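Local atomic coordinates of 2,3-bisphosphoglycerate-independent phosphoglycerate mutase (Pyrococcus horikoshii, PDB entry 2ZKT), a protein that probably interconverts 2-phosphoglycerate and 3-phosphoglycerate in glycolysis, as a metal-binding phosphoglycerate mutase that needs no 2,3-bisphosphoglycerate. Residues A63-F68 with Y73-G78; Y294-L299 with D402-S407. One frame throughout, in Å; residues are numbered along the deposited sequence.

How the contacts relate
From the N terminus, the chain lays down strand 6-12 of the large mixed sheet and then reaches helix 60-67. Contact 1 closes a short loop of four residues just after it, joining that helix to the end of helix 72-75. Contact 2 opens much later, at the start of strand 296-301, and closes over a hundred residues on, where helix 396-403 ends. The two loops lie in series, neither nested nor crossed. Their centres are 20 Å apart, yet their segments touch: His64 and Phe68 of segment 63-68 pack on Phe298 of segment 294-299, so helix 60-67 lies against the same strand whose start meets the end of helix 396-403.

Contact 1 (A63-F68 with Y73-G78); sequences AHLSIF and YETYRG
Leu65 carries its CG anti to the carbonyl carbon (chi1 -83°), which sends the branched end away from helix 60-67 toward Thr75 and Tyr76. Tyr76 has its ring anti to the backbone N (chi1 -167°), and the two side chains meet at about a right angle. A single methyl does the touching: Leu65 CD1 lies 3.9 Å from Tyr76 CD1, at the ring edge and near its plane. The same methyl packs 3.8 Å from Thr75 OG1, where the leucine and threonine side chains run alongside one another, pointing opposite ways. Thr75 OG1 is hydrogen-bonded to Asp71 O, four residues back and just ahead of helix 72-75, so the hydroxyl is satisfied although a methyl lies beside it.

The contact closes the short connection between helix 60-67 and helix 72-75 in the alkaline-phosphatase-like fold. Helix 60-67 begins at Ser60, a ligand of one bound zinc ion, and the Leu65 side chain sits about 12 Å from a zinc. Tyrosine suits its place because the ring edge near CG meets Leu65, while the hydroxyl at the far end bonds Asp61 OD2 in the first turn of the leucine's own helix. Phe82 of helix 80-86 also touches both Leu65 and Tyr76, adding an aromatic neighbour.

Beyond Tyr76 the chain has left the helix. Gly78 N stands 3.5 Å above the tyrosine ring, over its centre, and the backbone angles of Gly78 would push a CB against the carbonyl O of Arg77. Arg77 NH1 turns back to Glu74 O at 3.0 Å, with the donor well above the carbonyl plane. Backbone bonds from Thr75 to Asn233 and from Arg77 to Thr230 hold this exit against the loop that follows strand 222-229.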
loop_
_atom_site.group_PDB
_atom_site.type_symbol
_atom_site.label_atom_id
_atom_site.label_comp_id
_atom_site.label_asym_id
_atom_site.label_seq_id
_atom_site.Cartn_x
_atom_site.Cartn_y
_atom_site.Cartn_z
ATOM N N ALA B 63 -22.194 -9.126 -12.553
ATOM C CA ALA B 63 -20.780 -8.822 -12.781
ATOM C C ALA B 63 -19.974 -10.111 -12.877
ATOM O O ALA B 63 -19.023 -10.204 -13.665
ATOM C CB ALA B 63 -20.222 -7.939 -11.642
ATOM N N HIS B 64 -20.355 -11.107 -12.073
ATOM C CA HIS B 64 -19.627 -12.376 -12.070
ATOM C C HIS B 64 -19.994 -13.269 -13.268
ATOM O O HIS B 64 -19.195 -14.067 -13.744
ATOM C CB HIS B 64 -19.890 -13.105 -10.742
ATOM C CG HIS B 64 -18.907 -12.647 -9.687
ATOM N ND1 HIS B 64 -19.195 -11.726 -8.730
ATOM C CD2 HIS B 64 -17.580 -13.072 -9.498
ATOM C CE1 HIS B 64 -18.075 -11.611 -7.976
ATOM N NE2 HIS B 64 -17.093 -12.410 -8.415
ATOM N N LEU B 65 -21.260 -13.169 -13.741
ATOM C CA LEU B 65 -21.581 -13.903 -14.968
ATOM C C LEU B 65 -20.671 -13.404 -16.087
ATOM O O LEU B 65 -20.204 -14.134 -16.955
ATOM C CB LEU B 65 -23.042 -13.625 -15.372
ATOM C CG LEU B 65 -24.095 -14.481 -14.643
ATOM C CD1 LEU B 65 -25.507 -13.952 -14.874
ATOM C CD2 LEU B 65 -24.135 -15.944 -15.095
ATOM N N SER B 66 -20.462 -12.070 -16.049
ATOM C CA SER B 66 -19.598 -11.425 -17.032
ATOM C C SER B 66 -18.140 -11.883 -16.885
ATOM O O SER B 66 -17.495 -12.287 -17.847
ATOM C CB SER B 66 -19.707 -9.905 -16.832
ATOM O OG SER B 66 -18.919 -9.228 -17.811
ATOM N N ILE B 67 -17.618 -11.826 -15.660
ATOM C CA ILE B 67 -16.249 -12.240 -15.367
ATOM C C ILE B 67 -16.004 -13.699 -15.781
ATOM O O ILE B 67 -14.904 -14.037 -16.229
ATOM C CB ILE B 67 -15.946 -12.088 -13.855
ATOM C CG1 ILE B 67 -15.990 -10.600 -13.456
ATOM C CG2 ILE B 67 -14.603 -12.714 -13.514
ATOM C CD1 ILE B 67 -14.944 -9.711 -14.129
ATOM N N PHE B 68 -17.017 -14.561 -15.634
ATOM C CA PHE B 68 -16.854 -15.974 -16.007
ATOM C C PHE B 68 -16.899 -16.207 -17.521
ATOM O O PHE B 68 -16.703 -17.340 -17.981
ATOM C CB PHE B 68 -17.909 -16.857 -15.312
ATOM C CG PHE B 68 -17.705 -16.985 -13.824
ATOM C CD1 PHE B 68 -16.455 -17.333 -13.308
ATOM C CD2 PHE B 68 -18.756 -16.737 -12.938
ATOM C CE1 PHE B 68 -16.252 -17.431 -11.914
ATOM C CE2 PHE B 68 -18.579 -16.828 -11.557
ATOM C CZ PHE B 68 -17.321 -17.174 -11.036
ATOM N N TYR B 73 -26.450 -9.404 -20.116
ATOM C CA TYR B 73 -27.731 -8.997 -20.690
ATOM C C TYR B 73 -28.540 -10.148 -21.300
ATOM O O TYR B 73 -29.774 -10.062 -21.385
ATOM C CB TYR B 73 -27.527 -7.905 -21.751
ATOM C CG TYR B 73 -27.335 -6.510 -21.175
ATOM C CD1 TYR B 73 -28.163 -6.036 -20.149
ATOM C CD2 TYR B 73 -26.358 -5.648 -21.682
ATOM C CE1 TYR B 73 -28.027 -4.740 -19.648
ATOM C CE2 TYR B 73 -26.214 -4.349 -21.189
ATOM C CZ TYR B 73 -27.053 -3.900 -20.175
ATOM O OH TYR B 73 -26.926 -2.606 -19.699
ATOM N N GLU B 74 -27.863 -11.223 -21.714
ATOM C CA GLU B 74 -28.568 -12.363 -22.319
ATOM C C GLU B 74 -28.732 -13.571 -21.399
ATOM O O GLU B 74 -29.690 -14.343 -21.538
ATOM C CB GLU B 74 -27.842 -12.823 -23.584
ATOM C CG GLU B 74 -27.602 -11.731 -24.603
ATOM C CD GLU B 74 -27.203 -12.294 -25.953
ATOM O OE1 GLU B 74 -28.090 -12.867 -26.632
ATOM O OE2 GLU B 74 -26.011 -12.173 -26.325
ATOM N N THR B 75 -27.797 -13.743 -20.465
ATOM C CA THR B 75 -27.849 -14.890 -19.555
ATOM C C THR B 75 -28.601 -14.645 -18.241
ATOM O O THR B 75 -29.260 -15.549 -17.721
ATOM C CB THR B 75 -26.421 -15.365 -19.206
ATOM O OG1 THR B 75 -25.673 -14.266 -18.660
ATOM C CG2 THR B 75 -25.704 -15.877 -20.455
ATOM N N TYR B 76 -28.503 -13.420 -17.717
ATOM C CA TYR B 76 -29.138 -13.071 -16.451
ATOM C C TYR B 76 -30.657 -13.240 -16.399
ATOM O O TYR B 76 -31.407 -12.641 -17.187
ATOM C CB TYR B 76 -28.786 -11.636 -16.048
ATOM C CG TYR B 76 -29.144 -11.318 -14.611
ATOM C CD1 TYR B 76 -28.585 -12.049 -13.557
ATOM C CD2 TYR B 76 -30.010 -10.265 -14.295
ATOM C CE1 TYR B 76 -28.867 -11.732 -12.226
ATOM C CE2 TYR B 76 -30.300 -9.942 -12.961
ATOM C CZ TYR B 76 -29.718 -10.678 -11.942
ATOM O OH TYR B 76 -29.952 -10.333 -10.635
ATOM N N ARG B 77 -31.105 -14.049 -15.441
ATOM C CA ARG B 77 -32.527 -14.287 -15.258
ATOM C C ARG B 77 -32.910 -14.066 -13.789
ATOM O O ARG B 77 -33.763 -14.772 -13.242
ATOM C CB ARG B 77 -32.891 -15.715 -15.717
ATOM C CG ARG B 77 -32.873 -15.924 -17.249
ATOM C CD ARG B 77 -34.024 -15.190 -17.919
ATOM N NE ARG B 77 -34.134 -15.473 -19.354
ATOM C CZ ARG B 77 -33.302 -15.009 -20.293
ATOM N NH1 ARG B 77 -32.268 -14.229 -19.967
ATOM N NH2 ARG B 77 -33.510 -15.321 -21.573
ATOM N N GLY B 78 -32.269 -13.079 -13.153
ATOM C CA GLY B 78 -32.573 -12.774 -11.761
ATOM C C GLY B 78 -31.508 -13.219 -10.771
ATOM O O GLY B 78 -30.579 -13.948 -11.129
#

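Contact 2 (Y294-L299 with D402-S407); sequences YDFVFL and DLMNRS
Asp295, the last residue before strand 296-301, and Met404, just past helix 396-403, mark the nearest backbone approach, with CA atoms 9.5 Å apart, so side chains, not backbones, make the contact. Met404 reaches across with its thioether bent at chi3 (77°), which turns CE toward the strand. This methyl rests 3.8 Å from Phe296 CD1, in the plane of the ring and at its edge. It also lies 3.9 Å from Asp295 O. The sulfur too lies at the ring edge: SD is 5.4 Å from the Phe296 ring centroid, 88° off the normal, a Met-aromatic contact. A long, unbranched methionine can span the distance from the helix end to the strand, and a phenylalanine ring suits a buried strand position facing methionines.

The second link is ionic and looser. Arg406 extends from CG to NE and crosses Asp295 near a right angle, with Asp295 CB 3.9 Å above the guanidinium plane, over its centre. Asp295 OD1 is 3.7 Å from Arg406 NH2, a long salt bridge. OD1 sits well off the guanidinium plane, so the attraction is purely electrostatic; carboxylate and guanidinium are moderately tilted against each other. Arginine is long enough to bring its flat face here while NE donates to Arg5 O, and the aspartate's OD2 accepts from Lys245 N.

Between Met404 and Arg406, Asn405 turns the chain with a positive phi of 60°, a conformation asparagine tolerates well. Asn405 N bonds back to Asp402 O at 3.0 Å, and Ser407 OG bonds to Asp402 OD1 at 2.7 Å. Phe296 further meets Met400 and Met401 of helix 396-403, whereas Val297 meets helix 280-291. The arrangement is that of an alpha/beta sandwich, here the alkaline-phosphatase-like core, in which a helix ending in a Schellman motif packs against the start of a sheet strand.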
loop_
_atom_site.group_PDB
_atom_site.type_symbol
_atom_site.label_atom_id
_atom_site.label_comp_id
_atom_site.label_asym_id
_atom_site.label_seq_id
_atom_site.Cartn_x
_atom_site.Cartn_y
_atom_site.Cartn_z
ATOM N N TYR B 294 -6.987 -29.107 -10.667
ATOM C CA TYR B 294 -7.920 -28.416 -11.551
ATOM C C TYR B 294 -7.140 -27.608 -12.582
ATOM O O TYR B 294 -5.978 -27.261 -12.351
ATOM C CB TYR B 294 -8.821 -27.494 -10.723
ATOM C CG TYR B 294 -9.884 -28.227 -9.923
ATOM C CD1 TYR B 294 -11.128 -28.525 -10.492
ATOM C CD2 TYR B 294 -9.655 -28.610 -8.593
ATOM C CE1 TYR B 294 -12.124 -29.181 -9.763
ATOM C CE2 TYR B 294 -10.646 -29.274 -7.852
ATOM C CZ TYR B 294 -11.881 -29.554 -8.447
ATOM O OH TYR B 294 -12.872 -30.214 -7.744
ATOM N N ASP B 295 -7.766 -27.316 -13.718
ATOM C CA ASP B 295 -7.086 -26.539 -14.763
ATOM C C ASP B 295 -7.298 -25.040 -14.558
ATOM O O ASP B 295 -6.410 -24.237 -14.828
ATOM C CB ASP B 295 -7.609 -26.922 -16.150
ATOM C CG ASP B 295 -7.618 -28.415 -16.371
ATOM O OD1 ASP B 295 -6.518 -29.023 -16.353
ATOM O OD2 ASP B 295 -8.727 -28.979 -16.559
ATOM N N PHE B 296 -8.482 -24.679 -14.066
ATOM C CA PHE B 296 -8.839 -23.281 -13.842
ATOM C C PHE B 296 -9.326 -23.093 -12.407
ATOM O O PHE B 296 -10.241 -23.802 -11.956
ATOM C CB PHE B 296 -9.957 -22.873 -14.818
ATOM C CG PHE B 296 -10.144 -21.388 -14.941
ATOM C CD1 PHE B 296 -9.340 -20.642 -15.810
ATOM C CD2 PHE B 296 -11.101 -20.724 -14.171
ATOM C CE1 PHE B 296 -9.484 -19.261 -15.908
ATOM C CE2 PHE B 296 -11.254 -19.336 -14.265
ATOM C CZ PHE B 296 -10.448 -18.606 -15.130
ATOM N N VAL B 297 -8.719 -22.139 -11.695
ATOM C CA VAL B 297 -9.106 -21.859 -10.316
ATOM C C VAL B 297 -9.519 -20.396 -10.159
ATOM O O VAL B 297 -8.839 -19.482 -10.647
ATOM C CB VAL B 297 -7.940 -22.186 -9.314
ATOM C CG1 VAL B 297 -8.263 -21.658 -7.917
ATOM C CG2 VAL B 297 -7.722 -23.703 -9.248
ATOM N N PHE B 298 -10.641 -20.188 -9.474
ATOM C CA PHE B 298 -11.185 -18.856 -9.224
ATOM C C PHE B 298 -11.126 -18.566 -7.715
ATOM O O PHE B 298 -11.569 -19.376 -6.901
ATOM C CB PHE B 298 -12.641 -18.806 -9.726
ATOM C CG PHE B 298 -13.387 -17.562 -9.324
ATOM C CD1 PHE B 298 -13.030 -16.312 -9.844
ATOM C CD2 PHE B 298 -14.439 -17.634 -8.410
ATOM C CE1 PHE B 298 -13.714 -15.148 -9.453
ATOM C CE2 PHE B 298 -15.131 -16.472 -8.009
ATOM C CZ PHE B 298 -14.767 -15.229 -8.532
ATOM N N LEU B 299 -10.574 -17.415 -7.343
ATOM C CA LEU B 299 -10.459 -17.023 -5.935
ATOM C C LEU B 299 -11.171 -15.685 -5.719
ATOM O O LEU B 299 -10.905 -14.700 -6.423
ATOM C CB LEU B 299 -8.977 -16.901 -5.542
ATOM C CG LEU B 299 -8.639 -16.316 -4.159
ATOM C CD1 LEU B 299 -9.352 -17.080 -3.055
ATOM C CD2 LEU B 299 -7.135 -16.375 -3.951
ATOM N N ASP B 402 -6.838 -18.314 -24.015
ATOM C CA ASP B 402 -5.942 -18.276 -25.170
ATOM C C ASP B 402 -4.477 -18.309 -24.717
ATOM O O ASP B 402 -3.633 -18.975 -25.308
ATOM C CB ASP B 402 -6.234 -17.014 -26.003
ATOM C CG ASP B 402 -5.409 -17.021 -27.297
ATOM O OD1 ASP B 402 -5.518 -17.987 -28.054
ATOM O OD2 ASP B 402 -4.698 -16.053 -27.555
ATOM N N LEU B 403 -4.174 -17.538 -23.641
ATOM C CA LEU B 403 -2.812 -17.565 -23.116
ATOM C C LEU B 403 -2.471 -18.956 -22.560
ATOM O O LEU B 403 -1.321 -19.378 -22.496
ATOM C CB LEU B 403 -2.696 -16.544 -21.981
ATOM C CG LEU B 403 -2.664 -15.084 -22.471
ATOM C CD1 LEU B 403 -2.982 -14.101 -21.344
ATOM C CD2 LEU B 403 -1.296 -14.661 -23.025
ATOM N N MET B 404 -3.547 -19.651 -22.102
ATOM C CA MET B 404 -3.393 -21.012 -21.571
ATOM C C MET B 404 -3.366 -22.059 -22.699
ATOM O O MET B 404 -3.277 -23.255 -22.459
ATOM C CB MET B 404 -4.592 -21.312 -20.650
ATOM C CG MET B 404 -4.539 -20.622 -19.275
ATOM S SD MET B 404 -6.179 -20.355 -18.559
ATOM C CE MET B 404 -6.542 -22.030 -17.998
ATOM N N ASN B 405 -3.446 -21.589 -23.947
ATOM C CA ASN B 405 -3.438 -22.464 -25.123
ATOM C C ASN B 405 -4.609 -23.448 -25.113
ATOM O O ASN B 405 -4.483 -24.587 -25.566
ATOM C CB ASN B 405 -2.107 -23.235 -25.214
ATOM C CG ASN B 405 -0.923 -22.317 -25.479
ATOM O OD1 ASN B 405 -1.022 -21.369 -26.269
ATOM N ND2 ASN B 405 0.207 -22.593 -24.830
ATOM N N ARG B 406 -5.748 -22.999 -24.593
ATOM C CA ARG B 406 -6.939 -23.832 -24.521
ATOM C C ARG B 406 -8.047 -23.284 -25.413
ATOM O O ARG B 406 -9.206 -23.683 -25.296
ATOM C CB ARG B 406 -7.427 -23.923 -23.066
ATOM C CG ARG B 406 -6.473 -24.704 -22.156
ATOM C CD ARG B 406 -6.935 -24.692 -20.692
ATOM N NE ARG B 406 -5.931 -25.311 -19.824
ATOM C CZ ARG B 406 -5.758 -26.625 -19.687
ATOM N NH1 ARG B 406 -6.539 -27.477 -20.347
ATOM N NH2 ARG B 406 -4.771 -27.084 -18.920
ATOM N N SER B 407 -7.679 -22.375 -26.317
ATOM C CA SER B 407 -8.640 -21.773 -27.243
ATOM C C SER B 407 -8.713 -22.508 -28.587
ATOM O O SER B 407 -7.696 -22.973 -29.126
ATOM C CB SER B 407 -8.268 -20.315 -27.504
ATOM O OG SER B 407 -6.950 -20.229 -28.034
#